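Local structure of flagellar brake protein YcgR (Klebsiella pneumoniae, 5KEC) at residues T8-F20 against A97-R109. The protein binds the second messenger c-di-GMP and, as the transcriptional activator MrkH, probably binds DNA to switch on type 3 fimbria genes in biofilm formation. Numbering follows the deposited sequence.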
# COMPACT_ATOMS: atom_id res chain seq x y z
N THR B 8 -12.98 18.31 2.05
CA THR B 8 -12.42 17.05 2.50
C THR B 8 -11.01 16.92 1.94
O THR B 8 -10.26 16.05 2.38
CB THR B 8 -13.27 15.85 2.07
OG1 THR B 8 -13.37 15.83 0.64
CG2 THR B 8 -14.66 15.89 2.71
N ILE B 9 -10.65 17.78 0.99
CA ILE B 9 -9.31 17.79 0.41
C ILE B 9 -8.60 19.08 0.78
O ILE B 9 -9.08 20.17 0.49
CB ILE B 9 -9.37 17.70 -1.13
CG1 ILE B 9 -10.07 16.42 -1.57
CG2 ILE B 9 -7.96 17.74 -1.73
CD1 ILE B 9 -9.25 15.17 -1.35
N LYS B 10 -7.45 18.94 1.45
CA LYS B 10 -6.68 20.10 1.90
C LYS B 10 -5.35 20.18 1.14
O LYS B 10 -4.57 19.22 1.14
CB LYS B 10 -6.38 20.00 3.39
CG LYS B 10 -7.52 19.44 4.24
CD LYS B 10 -8.71 20.38 4.28
CE LYS B 10 -9.63 20.03 5.45
NZ LYS B 10 -10.74 21.00 5.57
N THR B 11 -5.10 21.32 0.50
CA THR B 11 -3.86 21.52 -0.24
C THR B 11 -3.12 22.77 0.20
O THR B 11 -2.01 23.04 -0.25
CB THR B 11 -4.10 21.63 -1.76
OG1 THR B 11 -5.12 22.60 -2.01
CG2 THR B 11 -4.54 20.28 -2.32
N SER B 12 -3.73 23.56 1.08
CA SER B 12 -3.05 24.73 1.60
C SER B 12 -1.96 24.30 2.58
O SER B 12 -2.24 23.63 3.58
CB SER B 12 -4.02 25.67 2.31
OG SER B 12 -3.30 26.62 3.08
N LYS B 13 -0.73 24.68 2.28
CA LYS B 13 0.40 24.39 3.15
C LYS B 13 0.14 24.87 4.58
O LYS B 13 0.48 24.18 5.54
CB LYS B 13 1.66 25.05 2.59
CG LYS B 13 2.90 24.86 3.44
CD LYS B 13 3.80 26.08 3.33
CE LYS B 13 4.05 26.46 1.88
NZ LYS B 13 4.67 27.81 1.72
N TYR B 14 -0.45 26.05 4.71
CA TYR B 14 -0.66 26.63 6.04
C TYR B 14 -1.70 25.83 6.83
O TYR B 14 -1.51 25.58 8.02
CB TYR B 14 -1.06 28.10 5.94
CG TYR B 14 -0.05 28.94 5.20
CD1 TYR B 14 1.10 29.39 5.83
CD2 TYR B 14 -0.24 29.29 3.87
CE1 TYR B 14 2.04 30.16 5.16
CE2 TYR B 14 0.69 30.06 3.19
CZ TYR B 14 1.82 30.49 3.84
OH TYR B 14 2.75 31.25 3.17
N GLU B 15 -2.78 25.44 6.18
CA GLU B 15 -3.78 24.63 6.85
C GLU B 15 -3.17 23.28 7.24
O GLU B 15 -3.39 22.79 8.35
CB GLU B 15 -5.01 24.42 5.97
CG GLU B 15 -6.16 23.75 6.71
CD GLU B 15 -7.37 23.51 5.82
OE1 GLU B 15 -7.27 23.78 4.61
OE2 GLU B 15 -8.41 23.05 6.34
N ILE B 16 -2.39 22.68 6.34
CA ILE B 16 -1.81 21.37 6.60
C ILE B 16 -0.88 21.41 7.81
O ILE B 16 -0.94 20.54 8.69
CB ILE B 16 -1.08 20.80 5.38
CG1 ILE B 16 -2.09 20.31 4.34
CG2 ILE B 16 -0.16 19.66 5.79
CD1 ILE B 16 -1.52 20.28 2.91
N ILE B 17 -0.01 22.42 7.85
CA ILE B 17 0.86 22.61 9.00
C ILE B 17 0.02 22.78 10.25
O ILE B 17 0.26 22.12 11.26
CB ILE B 17 1.81 23.82 8.81
CG1 ILE B 17 2.77 23.56 7.66
CG2 ILE B 17 2.59 24.08 10.08
CD1 ILE B 17 3.68 24.74 7.34
N ALA B 18 -0.97 23.67 10.18
CA ALA B 18 -1.87 23.92 11.31
C ALA B 18 -2.55 22.65 11.81
O ALA B 18 -2.71 22.46 13.02
CB ALA B 18 -2.92 24.96 10.92
N ILE B 19 -2.95 21.78 10.88
CA ILE B 19 -3.62 20.53 11.25
C ILE B 19 -2.67 19.57 11.95
O ILE B 19 -3.03 18.94 12.95
CB ILE B 19 -4.26 19.83 10.03
CG1 ILE B 19 -5.56 20.55 9.63
CG2 ILE B 19 -4.54 18.37 10.33
CD1 ILE B 19 -6.06 20.17 8.23
N PHE B 20 -1.44 19.47 11.44
CA PHE B 20 -0.46 18.59 12.07
C PHE B 20 -0.13 19.04 13.49
O PHE B 20 -0.09 18.22 14.41
CB PHE B 20 0.80 18.45 11.21
CG PHE B 20 0.74 17.31 10.24
CD1 PHE B 20 -0.09 17.36 9.14
CD2 PHE B 20 1.51 16.17 10.44
CE1 PHE B 20 -0.16 16.30 8.25
CE2 PHE B 20 1.44 15.10 9.56
CZ PHE B 20 0.61 15.17 8.46
N ALA B 97 11.94 11.22 10.16
CA ALA B 97 11.41 12.49 9.69
C ALA B 97 10.80 12.31 8.30
O ALA B 97 11.45 11.79 7.40
CB ALA B 97 12.49 13.56 9.68
N PHE B 98 9.55 12.73 8.16
CA PHE B 98 8.84 12.64 6.89
C PHE B 98 8.53 14.05 6.41
O PHE B 98 8.29 14.94 7.22
CB PHE B 98 7.53 11.86 7.05
CG PHE B 98 7.72 10.39 7.33
CD1 PHE B 98 7.76 9.48 6.29
CD2 PHE B 98 7.83 9.92 8.63
CE1 PHE B 98 7.93 8.13 6.53
CE2 PHE B 98 8.01 8.58 8.88
CZ PHE B 98 8.05 7.68 7.83
N SER B 99 8.54 14.27 5.10
CA SER B 99 8.12 15.55 4.57
C SER B 99 6.63 15.72 4.82
O SER B 99 5.88 14.76 4.72
CB SER B 99 8.40 15.64 3.06
OG SER B 99 9.75 15.97 2.82
N LEU B 100 6.21 16.93 5.16
CA LEU B 100 4.79 17.19 5.33
C LEU B 100 4.09 16.87 4.03
O LEU B 100 4.62 17.16 2.95
CB LEU B 100 4.53 18.63 5.74
CG LEU B 100 4.69 18.97 7.23
CD1 LEU B 100 4.55 20.46 7.46
CD2 LEU B 100 3.68 18.20 8.08
N PRO B 101 2.91 16.25 4.11
CA PRO B 101 2.15 15.94 2.90
C PRO B 101 1.72 17.23 2.24
O PRO B 101 1.56 18.25 2.91
CB PRO B 101 0.94 15.18 3.44
CG PRO B 101 0.77 15.70 4.84
CD PRO B 101 2.17 15.92 5.34
N GLU B 102 1.52 17.19 0.93
CA GLU B 102 1.12 18.37 0.18
C GLU B 102 -0.36 18.26 -0.13
O GLU B 102 -0.97 19.17 -0.66
CB GLU B 102 1.95 18.49 -1.10
CG GLU B 102 3.43 18.73 -0.85
CD GLU B 102 4.28 18.49 -2.08
OE1 GLU B 102 4.01 17.51 -2.81
OE2 GLU B 102 5.21 19.29 -2.32
N CYS B 103 -0.93 17.11 0.22
CA CYS B 103 -2.35 16.90 0.07
C CYS B 103 -2.89 16.01 1.19
O CYS B 103 -2.29 14.99 1.53
CB CYS B 103 -2.67 16.28 -1.29
SG CYS B 103 -4.38 16.51 -1.82
N LEU B 104 -4.01 16.42 1.77
CA LEU B 104 -4.69 15.64 2.78
C LEU B 104 -6.10 15.36 2.30
O LEU B 104 -6.73 16.21 1.68
CB LEU B 104 -4.78 16.42 4.10
CG LEU B 104 -3.48 16.77 4.83
CD1 LEU B 104 -3.79 17.63 6.04
CD2 LEU B 104 -2.76 15.50 5.23
N GLN B 105 -6.58 14.16 2.59
CA GLN B 105 -7.98 13.84 2.33
C GLN B 105 -8.66 13.33 3.60
O GLN B 105 -8.27 12.31 4.17
CB GLN B 105 -8.11 12.83 1.20
CG GLN B 105 -9.53 12.39 0.94
CD GLN B 105 -9.68 11.64 -0.37
OE1 GLN B 105 -9.14 12.06 -1.39
NE2 GLN B 105 -10.40 10.53 -0.34
N VAL B 106 -9.68 14.06 4.04
CA VAL B 106 -10.44 13.66 5.20
C VAL B 106 -11.50 12.66 4.78
O VAL B 106 -12.42 12.99 4.04
CB VAL B 106 -11.10 14.86 5.89
CG1 VAL B 106 -11.86 14.41 7.13
CG2 VAL B 106 -10.06 15.90 6.24
N VAL B 107 -11.35 11.43 5.26
CA VAL B 107 -12.31 10.38 4.96
C VAL B 107 -12.94 9.88 6.25
O VAL B 107 -12.33 9.95 7.32
CB VAL B 107 -11.63 9.20 4.24
CG1 VAL B 107 -11.24 9.59 2.83
CG2 VAL B 107 -10.41 8.74 5.03
N GLN B 108 -14.17 9.39 6.16
CA GLN B 108 -14.85 8.83 7.31
C GLN B 108 -14.65 7.33 7.31
O GLN B 108 -14.87 6.65 8.32
CB GLN B 108 -16.33 9.20 7.27
CG GLN B 108 -16.88 9.33 5.85
CD GLN B 108 -18.07 10.27 5.77
OE1 GLN B 108 -18.35 11.03 6.69
NE2 GLN B 108 -18.79 10.21 4.65
N ARG B 109 -14.19 6.82 6.18
CA ARG B 109 -13.98 5.39 5.99
C ARG B 109 -12.51 5.01 6.14
O ARG B 109 -11.62 5.74 5.70
CB ARG B 109 -14.49 4.97 4.61
CG ARG B 109 -14.17 3.54 4.23
CD ARG B 109 -14.47 3.30 2.76
NE ARG B 109 -13.95 2.01 2.30
CZ ARG B 109 -13.55 1.77 1.06
NH1 ARG B 109 -13.59 2.73 0.15
NH2 ARG B 109 -13.10 0.56 0.73
O HOH W 1 0.18 21.59 -1.16
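In the N-terminal YcgR-like domain, strand 9-10 pairs antiparallel with strand 104-107 as an edge strand of the sheet, and helix 13-25 folds back over the chain between strands 94-99 and 104-107. Lys10 N gives to Leu104 O at 2.8 Å, and Leu104 N returns a bond to Lys10 O at 2.9 Å. Two residues along, past the non-hydrogen-bonded pair Ile9 and Gln105, Val106 N gives to Thr8 O at 2.7 Å, nearly straight (164°). Where the ladder ends, a water donates to both Thr11 O and Glu102 O. Under the helix, Leu104 CD1 packs on Ile16 CG1 at 3.6 Å and meets the tip of Ile19, while CD2 lies at the edge of the Phe20 ring. Leu100 CD2 sits over one face of the Phe20 ring, a CH-pi contact 3.8 Å from its centroid; Leu100 CD1 touches Ile17 CG1 at 3.6 Å. Pro101 CD comes obliquely to Phe20 CZ, also at 3.6 Å, and Phe51 and Phe78 also touch this ring. On the face opposite Leu104, chi1 of -59° puts Ile9 CG1 beside the backbone N and swings CG2 anti, where it meets Cys103 SG. Strand 104-107 leads on to Arg109, and Gln105 comes to about 3 Å (nearest side-chain atoms) of Arg111, both arginines seen binding c-di-GMP. Backbone bonds thus fix the strand register, while apolar packing holds the helix.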